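Local coordinates for nuclear import protein MOG1 (Saccharomyces cerevisiae, PDB 1EQ6) that binds the Ran GTPase Gsp1 and serves the Ran system in nuclear protein import and poly(A)+ mRNA export, at residues V7-G12 against T34-V39; T15-P20 against L173-R178; A93-T98 against T106-E111. All blocks are in the same frame, centred on the assembly; numbering follows the deposited sequence.

In the fold
From the N terminus, strand 5-9 is the first to find a distant partner: contact 1 closes a short loop when strand 35-40 comes up against it. Before that loop is complete the chain has passed through strand 14-18, whose partner in contact 2 is the end of helix 164-178, so the two loops cross. Contacts 1 and 2 also touch, since strands 5-9 and 14-18 pair within the small three-stranded sheet. Contact 3, the hairpin at the far edge of the seven-stranded sheet, is nested inside the long loop of contact 2. Helix 164-178 meets it through Leu173, Gln174 and Val177 on Thr106. The centres of contacts 1 and 3 lie about 23 Å apart, on opposite sides of the chain's centre.

Contact 1 of 3, residues V7-G12 against T34-V39; sequences VELYGG and TQEVYV
The ring of Tyr10 lies with one face over CG of Glu36, which sits 3.8 Å from the ring centroid in a CH-pi contact, displaced toward the rim. The two side chains slide past each other in opposite directions, and each ends on a backbone group of the other segment. For Tyr10 that partner is a carbonyl: OH donates to Thr34 O at 2.8 Å, approaching from above the carbonyl plane. For Glu36 it is an amide. A bend at chi2 (-70°) turns the carboxylate toward the Tyr10 backbone, where OE2, using its anti lone pair, accepts from Tyr10 N at 2.7 Å. A water that donates to the same OE2 also takes the hydrogen of Gly11 N; OE2 thus holds the Tyr10 amide directly and the Gly11 amide through the water. Were Tyr10 an alanine, Glu36 CG would probably lose its aromatic cover and Thr34 O its phenol donor, although the N-H...OE2 hydrogen bond could persist.

One residue earlier, Leu9 CD2 fits against both Glu36 CG and, at 4.0 Å, Tyr38 CE1. The Tyr38 hydroxyl comes to 3.8 Å from Val7 CB, and a second water joins it to Glu8 O. Val60 and Leu62 of strand 57-64 and Leu187 also touch Tyr10, while Asp61 holds the side chains of Thr34 and Gln35.

Gly12 N returns to Leu9 O at 2.8 Å, and Tyr10 and Gly11 have angles close to a type I' turn, within the connection of the beta hairpin of strands 5-9 and 14-18, here held to a strand of the larger antiparallel sheet of the Mog1 fold by the amide and phenol of Tyr10 and by water.

Contact 2 of 3, residues T15-P20 against L173-R178; sequences TTVVPP and LQEMVR
A chi1 of -172° sends OG1 of Thr16 away from its own backbone N and out toward the helix, while Met176, extended as far as SD, bends at chi3 (77°) and brings its methyl group back over the strand. The hydroxyl donates to Met176 O at 2.9 Å, meeting this carbonyl of the last turn of helix 164-178 from the flank, with a C=O...donor angle of 109°. Beside this bond the thioether chain passes obliquely across Thr16: CE rests 3.9 Å from Thr16 CG2 and reaches on to CG1 of Val18. Val17 turns its CG2 to Glu175, whose side chain crosses it at about a right angle and carries OE2 to within 3.8 Å. That oxygen has its charged mate in Lys179. Met176 also packs on Ile143 and Ile145 of strand 139-148, as does Leu173 one turn earlier.

Val17 O is buried with no polar partner in the model; Met176 CG, at 3.2 Å, and CE, at 3.5 Å, are its neighbours across the contact. One directional bond thus joins strand and helix, beside mostly apolar contacts and the aliphatic-to-carboxylate contact of Val17, and the weakly polarised CH groups of Met176 probably compensate the Val17 carbonyl in part.

Contact 3 of 3, residues A93-T98 against T106-E111; sequences ALQEDT and TGLVME
Ala93 sets its CA 3.3 Å from Leu108 O, a CH...O contact, and pairs with Val109 on the face covered by Trp75 and Val79 of helix 71-83. The same Leu108 O accepts from Leu94 N at 2.7 Å. Here the chain turns a corner, and the isobutyl group of Leu94 runs along the partner strand until CD2 meets the methyl CE of Met110 at 3.5 Å, the two side chains crossing at a slant. Gln95 also faces Leu108, and its O accepts from Leu108 N at 3.0 Å. Two residues opposite one make this a classic beta bulge, set in the hairpin of strands 88-100 and 104-114 at the edge of the seven-stranded sheet.

With CG anti to the backbone N (chi1 179°), the Gln95 chain lies alongside Leu108, OE1 4.0 Å from CD1. Gln95 O also comes close to CA of Gly107. Glu96, opposite that glycine, points to the face of Ala93, and its carboxylate leads off to a salt bridge with Lys72. Asp97 then exchanges two backbone bonds with Thr106: its N donates to Thr106 O at 2.9 Å, and its O accepts from Thr106 N at 3.1 Å. On the face that carries both side chains, Tyr170 OH of helix 164-178 bonds to both Asp97 OD1 and Thr106 OG1.

Contact 1 of 3, residues V7-G12 against T34-V39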
loop_
_atom_site.group_PDB
_atom_site.type_symbol
_atom_site.label_atom_id
_atom_site.label_comp_id
_atom_site.label_asym_id
_atom_site.label_seq_id
_atom_site.Cartn_x
_atom_site.Cartn_y
_atom_site.Cartn_z
ATOM N N VAL A 7 -12.701 9.223 -1.487
ATOM C CA VAL A 7 -12.667 9.203 -2.929
ATOM C C VAL A 7 -13.483 8.018 -3.414
ATOM O O VAL A 7 -13.653 7.032 -2.705
ATOM C CB VAL A 7 -11.219 9.078 -3.520
ATOM C CG1 VAL A 7 -10.444 10.367 -3.283
ATOM C CG2 VAL A 7 -10.487 7.879 -2.916
ATOM N N GLU A 8 -14.018 8.142 -4.622
ATOM C CA GLU A 8 -14.786 7.055 -5.197
ATOM C C GLU A 8 -13.853 6.264 -6.091
ATOM O O GLU A 8 -13.121 6.846 -6.893
ATOM C CB GLU A 8 -15.945 7.578 -6.052
ATOM C CG GLU A 8 -17.069 8.274 -5.288
ATOM C CD GLU A 8 -18.326 8.419 -6.148
ATOM O OE1 GLU A 8 -18.222 8.303 -7.394
ATOM O OE2 GLU A 8 -19.407 8.659 -5.580
ATOM N N LEU A 9 -13.884 4.938 -5.951
ATOM C CA LEU A 9 -13.067 4.050 -6.776
ATOM C C LEU A 9 -14.001 3.218 -7.669
ATOM O O LEU A 9 -15.183 3.049 -7.356
ATOM C CB LEU A 9 -12.277 3.074 -5.896
ATOM C CG LEU A 9 -11.319 3.662 -4.851
ATOM C CD1 LEU A 9 -10.437 2.543 -4.327
ATOM C CD2 LEU A 9 -10.471 4.764 -5.476
ATOM N N TYR A 10 -13.450 2.696 -8.757
ATOM C CA TYR A 10 -14.188 1.828 -9.681
ATOM C C TYR A 10 -15.589 2.365 -10.014
ATOM O O TYR A 10 -16.601 1.704 -9.782
ATOM C CB TYR A 10 -14.262 0.416 -9.080
ATOM C CG TYR A 10 -12.875 -0.122 -8.688
ATOM C CD1 TYR A 10 -12.431 -0.101 -7.364
ATOM C CD2 TYR A 10 -11.990 -0.583 -9.663
ATOM C CE1 TYR A 10 -11.108 -0.528 -7.018
ATOM C CE2 TYR A 10 -10.683 -1.003 -9.335
ATOM C CZ TYR A 10 -10.250 -0.970 -8.005
ATOM O OH TYR A 10 -8.947 -1.363 -7.709
ATOM N N GLY A 11 -15.633 3.591 -10.527
ATOM C CA GLY A 11 -16.912 4.193 -10.881
ATOM C C GLY A 11 -17.859 4.509 -9.732
ATOM O O GLY A 11 -19.029 4.823 -9.967
ATOM N N GLY A 12 -17.370 4.436 -8.498
ATOM C CA GLY A 12 -18.221 4.707 -7.348
ATOM C C GLY A 12 -18.730 3.467 -6.633
ATOM O O GLY A 12 -19.471 3.547 -5.632
ATOM N N THR A 34 -8.310 -3.413 -13.232
ATOM C CA THR A 34 -8.555 -3.779 -11.834
ATOM C C THR A 34 -7.896 -2.848 -10.826
ATOM O O THR A 34 -8.000 -3.088 -9.631
ATOM C CB THR A 34 -8.059 -5.189 -11.528
ATOM O OG1 THR A 34 -6.644 -5.250 -11.747
ATOM C CG2 THR A 34 -8.773 -6.216 -12.430
ATOM N N GLN A 35 -7.246 -1.793 -11.305
ATOM C CA GLN A 35 -6.556 -0.854 -10.397
ATOM C C GLN A 35 -7.018 0.597 -10.334
ATOM O O GLN A 35 -7.600 1.122 -11.281
ATOM C CB GLN A 35 -5.069 -0.802 -10.755
ATOM C CG GLN A 35 -4.242 -1.987 -10.307
ATOM C CD GLN A 35 -2.806 -1.896 -10.819
ATOM O OE1 GLN A 35 -2.362 -0.841 -11.287
ATOM N NE2 GLN A 35 -2.083 -2.992 -10.729
ATOM N N GLU A 36 -6.752 1.230 -9.190
ATOM C CA GLU A 36 -6.959 2.660 -9.010
ATOM C C GLU A 36 -5.560 3.075 -8.511
ATOM O O GLU A 36 -4.954 2.375 -7.684
ATOM C CB GLU A 36 -8.061 2.958 -7.998
ATOM C CG GLU A 36 -9.452 2.617 -8.521
ATOM C CD GLU A 36 -9.958 3.548 -9.657
ATOM O OE1 GLU A 36 -9.175 4.326 -10.263
ATOM O OE2 GLU A 36 -11.165 3.481 -9.951
ATOM N N VAL A 37 -5.035 4.175 -9.039
ATOM C CA VAL A 37 -3.675 4.613 -8.694
ATOM C C VAL A 37 -3.705 6.091 -8.377
ATOM O O VAL A 37 -4.252 6.877 -9.140
ATOM C CB VAL A 37 -2.695 4.403 -9.883
ATOM C CG1 VAL A 37 -1.276 4.909 -9.513
ATOM C CG2 VAL A 37 -2.669 2.887 -10.313
ATOM N N TYR A 38 -3.128 6.452 -7.238
ATOM C CA TYR A 38 -3.067 7.846 -6.795
ATOM C C TYR A 38 -1.636 8.161 -6.449
ATOM O O TYR A 38 -1.001 7.378 -5.746
ATOM C CB TYR A 38 -3.963 8.069 -5.558
ATOM C CG TYR A 38 -5.438 8.189 -5.886
ATOM C CD1 TYR A 38 -6.186 7.068 -6.229
ATOM C CD2 TYR A 38 -6.079 9.434 -5.868
ATOM C CE1 TYR A 38 -7.533 7.175 -6.554
ATOM C CE2 TYR A 38 -7.433 9.555 -6.182
ATOM C CZ TYR A 38 -8.151 8.416 -6.528
ATOM O OH TYR A 38 -9.481 8.507 -6.875
ATOM N N VAL A 39 -1.120 9.294 -6.947
ATOM C CA VAL A 39 0.254 9.673 -6.671
ATOM C C VAL A 39 0.301 11.032 -5.989
ATOM O O VAL A 39 -0.532 11.909 -6.253
ATOM C CB VAL A 39 1.120 9.721 -7.973
ATOM C CG1 VAL A 39 1.070 8.354 -8.683
ATOM C CG2 VAL A 39 0.598 10.818 -8.929
HETATM O O HOH W 1 -10.818 6.884 -8.265
HETATM O O HOH W 2 -13.178 4.973 -11.091
#

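Contact 2 of 3, residues T15-P20 against L173-R178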
loop_
_atom_site.group_PDB
_atom_site.type_symbol
_atom_site.label_atom_id
_atom_site.label_comp_id
_atom_site.label_asym_id
_atom_site.label_seq_id
_atom_site.Cartn_x
_atom_site.Cartn_y
_atom_site.Cartn_z
ATOM N N THR A 15 -15.577 2.962 -1.982
ATOM C CA THR A 15 -15.019 4.218 -1.506
ATOM C C THR A 15 -13.933 3.909 -0.491
ATOM O O THR A 15 -13.912 2.818 0.113
ATOM C CB THR A 15 -16.065 5.133 -0.803
ATOM O OG1 THR A 15 -16.624 4.432 0.309
ATOM C CG2 THR A 15 -17.162 5.541 -1.740
ATOM N N THR A 16 -13.020 4.865 -0.337
ATOM C CA THR A 16 -11.978 4.799 0.671
ATOM C C THR A 16 -11.463 6.239 0.761
ATOM O O THR A 16 -12.144 7.156 0.284
ATOM C CB THR A 16 -10.832 3.787 0.306
ATOM O OG1 THR A 16 -9.948 3.649 1.430
ATOM C CG2 THR A 16 -10.037 4.247 -0.920
ATOM N N VAL A 17 -10.306 6.453 1.383
ATOM C CA VAL A 17 -9.733 7.800 1.487
ATOM C C VAL A 17 -8.290 7.822 0.991
ATOM O O VAL A 17 -7.634 6.778 0.952
ATOM C CB VAL A 17 -9.704 8.320 2.962
ATOM C CG1 VAL A 17 -11.128 8.495 3.507
ATOM C CG2 VAL A 17 -8.928 7.332 3.845
ATOM N N VAL A 18 -7.818 9.010 0.603
ATOM C CA VAL A 18 -6.426 9.233 0.214
ATOM C C VAL A 18 -6.084 10.613 0.780
ATOM O O VAL A 18 -7.003 11.375 1.138
ATOM C CB VAL A 18 -6.224 9.217 -1.319
ATOM C CG1 VAL A 18 -6.622 7.850 -1.862
ATOM C CG2 VAL A 18 -7.015 10.306 -1.963
ATOM N N PRO A 19 -4.788 10.953 0.889
ATOM C CA PRO A 19 -4.450 12.274 1.443
ATOM C C PRO A 19 -4.705 13.435 0.512
ATOM O O PRO A 19 -4.786 13.240 -0.701
ATOM C CB PRO A 19 -2.956 12.162 1.763
ATOM C CG PRO A 19 -2.691 10.654 1.847
ATOM C CD PRO A 19 -3.560 10.158 0.694
ATOM N N PRO A 20 -4.862 14.654 1.061
ATOM C CA PRO A 20 -5.087 15.747 0.106
ATOM C C PRO A 20 -3.793 15.904 -0.718
ATOM O O PRO A 20 -2.707 15.517 -0.266
ATOM C CB PRO A 20 -5.393 16.974 1.008
ATOM C CG PRO A 20 -4.835 16.595 2.363
ATOM C CD PRO A 20 -5.125 15.086 2.448
ATOM N N LEU A 173 -2.541 3.870 5.687
ATOM C CA LEU A 173 -2.929 2.540 5.187
ATOM C C LEU A 173 -4.058 1.934 6.032
ATOM O O LEU A 173 -5.056 1.407 5.501
ATOM C CB LEU A 173 -1.715 1.620 5.217
ATOM C CG LEU A 173 -1.985 0.211 4.673
ATOM C CD1 LEU A 173 -2.154 0.297 3.154
ATOM C CD2 LEU A 173 -0.832 -0.716 5.043
ATOM N N GLN A 174 -3.898 1.976 7.354
ATOM C CA GLN A 174 -4.941 1.446 8.218
ATOM C C GLN A 174 -6.243 2.248 8.075
ATOM O O GLN A 174 -7.340 1.671 8.123
ATOM C CB GLN A 174 -4.464 1.401 9.679
ATOM C CG GLN A 174 -3.320 0.427 9.884
ATOM C CD GLN A 174 -3.153 -0.006 11.331
ATOM O OE1 GLN A 174 -3.020 0.833 12.216
ATOM N NE2 GLN A 174 -3.140 -1.322 11.570
ATOM N N GLU A 175 -6.143 3.563 7.879
ATOM C CA GLU A 175 -7.376 4.351 7.695
ATOM C C GLU A 175 -8.062 3.949 6.359
ATOM O O GLU A 175 -9.295 3.876 6.261
ATOM C CB GLU A 175 -7.106 5.860 7.665
ATOM C CG GLU A 175 -8.421 6.628 7.801
ATOM C CD GLU A 175 -8.316 8.134 7.643
ATOM O OE1 GLU A 175 -7.227 8.712 7.809
ATOM O OE2 GLU A 175 -9.362 8.748 7.371
ATOM N N MET A 176 -7.268 3.721 5.319
ATOM C CA MET A 176 -7.850 3.291 4.037
ATOM C C MET A 176 -8.594 1.978 4.212
ATOM O O MET A 176 -9.654 1.756 3.634
ATOM C CB MET A 176 -6.763 3.092 2.981
ATOM C CG MET A 176 -6.118 4.369 2.500
ATOM S SD MET A 176 -4.979 4.100 1.079
ATOM C CE MET A 176 -6.193 3.903 -0.298
ATOM N N VAL A 177 -8.024 1.083 5.006
ATOM C CA VAL A 177 -8.671 -0.196 5.238
ATOM C C VAL A 177 -9.937 0.001 6.080
ATOM O O VAL A 177 -10.970 -0.610 5.825
ATOM C CB VAL A 177 -7.717 -1.160 5.960
ATOM C CG1 VAL A 177 -8.468 -2.447 6.385
ATOM C CG2 VAL A 177 -6.568 -1.528 5.021
ATOM N N ARG A 178 -9.821 0.860 7.086
ATOM C CA ARG A 178 -10.926 1.171 8.002
ATOM C C ARG A 178 -12.105 1.804 7.274
ATOM O O ARG A 178 -13.260 1.522 7.585
ATOM C CB ARG A 178 -10.430 2.125 9.101
ATOM C CG ARG A 178 -11.485 2.521 10.159
ATOM C CD ARG A 178 -10.838 3.415 11.241
ATOM N NE ARG A 178 -9.637 2.786 11.774
ATOM C CZ ARG A 178 -8.406 3.299 11.719
ATOM N NH1 ARG A 178 -8.177 4.479 11.158
ATOM N NH2 ARG A 178 -7.386 2.602 12.209
#

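Contact 3 of 3, residues A93-T98 against T106-E111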
loop_
_atom_site.group_PDB
_atom_site.type_symbol
_atom_site.label_atom_id
_atom_site.label_comp_id
_atom_site.label_asym_id
_atom_site.label_seq_id
_atom_site.Cartn_x
_atom_site.Cartn_y
_atom_site.Cartn_z
ATOM N N ALA A 93 9.046 -7.788 7.256
ATOM C CA ALA A 93 7.921 -6.972 7.677
ATOM C C ALA A 93 8.388 -6.114 8.832
ATOM O O ALA A 93 8.730 -6.640 9.896
ATOM C CB ALA A 93 6.769 -7.816 8.106
ATOM N N LEU A 94 8.408 -4.795 8.627
ATOM C CA LEU A 94 8.823 -3.894 9.686
ATOM C C LEU A 94 7.705 -3.806 10.714
ATOM O O LEU A 94 7.949 -3.558 11.883
ATOM C CB LEU A 94 9.119 -2.509 9.125
ATOM C CG LEU A 94 10.190 -2.465 8.034
ATOM C CD1 LEU A 94 10.470 -1.027 7.673
ATOM C CD2 LEU A 94 11.455 -3.166 8.515
ATOM N N GLN A 95 6.476 -4.009 10.258
ATOM C CA GLN A 95 5.314 -3.959 11.130
ATOM C C GLN A 95 4.233 -4.816 10.520
ATOM O O GLN A 95 4.155 -4.935 9.293
ATOM C CB GLN A 95 4.812 -2.517 11.255
ATOM C CG GLN A 95 3.585 -2.339 12.125
ATOM C CD GLN A 95 3.580 -0.992 12.837
ATOM O OE1 GLN A 95 4.198 -0.031 12.373
ATOM N NE2 GLN A 95 2.869 -0.914 13.967
ATOM N N GLU A 96 3.420 -5.443 11.364
ATOM C CA GLU A 96 2.318 -6.236 10.859
ATOM C C GLU A 96 1.211 -6.317 11.891
ATOM O O GLU A 96 1.460 -6.238 13.108
ATOM C CB GLU A 96 2.781 -7.636 10.428
ATOM C CG GLU A 96 3.544 -8.442 11.462
ATOM C CD GLU A 96 3.812 -9.850 10.972
ATOM O OE1 GLU A 96 3.132 -10.791 11.436
ATOM O OE2 GLU A 96 4.691 -10.017 10.102
ATOM N N ASP A 97 -0.020 -6.428 11.417
ATOM C CA ASP A 97 -1.161 -6.499 12.337
ATOM C C ASP A 97 -2.370 -7.132 11.696
ATOM O O ASP A 97 -2.696 -6.841 10.539
ATOM C CB ASP A 97 -1.636 -5.100 12.810
ATOM C CG ASP A 97 -0.589 -4.319 13.600
ATOM O OD1 ASP A 97 0.108 -3.487 12.987
ATOM O OD2 ASP A 97 -0.479 -4.510 14.834
ATOM N N THR A 98 -3.040 -8.002 12.446
ATOM C CA THR A 98 -4.276 -8.571 11.961
ATOM C C THR A 98 -5.293 -7.516 12.425
ATOM O O THR A 98 -5.491 -7.316 13.636
ATOM C CB THR A 98 -4.621 -9.954 12.613
ATOM O OG1 THR A 98 -3.782 -10.979 12.071
ATOM C CG2 THR A 98 -6.070 -10.337 12.299
ATOM N N THR A 106 -2.586 -5.854 7.646
ATOM C CA THR A 106 -1.800 -4.761 7.117
ATOM C C THR A 106 -0.359 -4.894 7.617
ATOM O O THR A 106 -0.090 -5.577 8.614
ATOM C CB THR A 106 -2.355 -3.397 7.609
ATOM O OG1 THR A 106 -2.311 -3.373 9.048
ATOM C CG2 THR A 106 -3.796 -3.218 7.182
ATOM N N GLY A 107 0.562 -4.236 6.919
ATOM C CA GLY A 107 1.957 -4.276 7.335
ATOM C C GLY A 107 2.796 -3.318 6.513
ATOM O O GLY A 107 2.314 -2.737 5.540
ATOM N N LEU A 108 4.045 -3.165 6.934
ATOM C CA LEU A 108 5.047 -2.335 6.260
ATOM C C LEU A 108 6.123 -3.334 5.897
ATOM O O LEU A 108 6.613 -4.071 6.754
ATOM C CB LEU A 108 5.607 -1.261 7.215
ATOM C CG LEU A 108 4.677 -0.096 7.577
ATOM C CD1 LEU A 108 5.337 0.746 8.665
ATOM C CD2 LEU A 108 4.384 0.741 6.341
ATOM N N VAL A 109 6.485 -3.369 4.618
ATOM C CA VAL A 109 7.456 -4.318 4.112
ATOM C C VAL A 109 8.700 -3.689 3.494
ATOM O O VAL A 109 8.641 -2.600 2.973
ATOM C CB VAL A 109 6.715 -5.204 3.080
ATOM C CG1 VAL A 109 7.648 -5.793 2.067
ATOM C CG2 VAL A 109 5.931 -6.259 3.842
ATOM N N MET A 110 9.823 -4.403 3.540
ATOM C CA MET A 110 11.057 -3.886 2.968
ATOM C C MET A 110 11.934 -4.999 2.396
ATOM O O MET A 110 12.086 -6.055 3.012
ATOM C CB MET A 110 11.828 -3.124 4.052
ATOM C CG MET A 110 13.057 -2.419 3.572
ATOM S SD MET A 110 13.760 -1.457 4.960
ATOM C CE MET A 110 14.006 -2.714 6.134
ATOM N N GLU A 111 12.496 -4.758 1.217
ATOM C CA GLU A 111 13.385 -5.745 0.614
ATOM C C GLU A 111 14.643 -5.830 1.478
ATOM O O GLU A 111 15.096 -4.815 1.978
ATOM C CB GLU A 111 13.844 -5.293 -0.785
ATOM C CG GLU A 111 15.211 -5.886 -1.160
ATOM C CD GLU A 111 15.673 -5.493 -2.542
ATOM O OE1 GLU A 111 14.932 -5.757 -3.497
ATOM O OE2 GLU A 111 16.780 -4.926 -2.672
#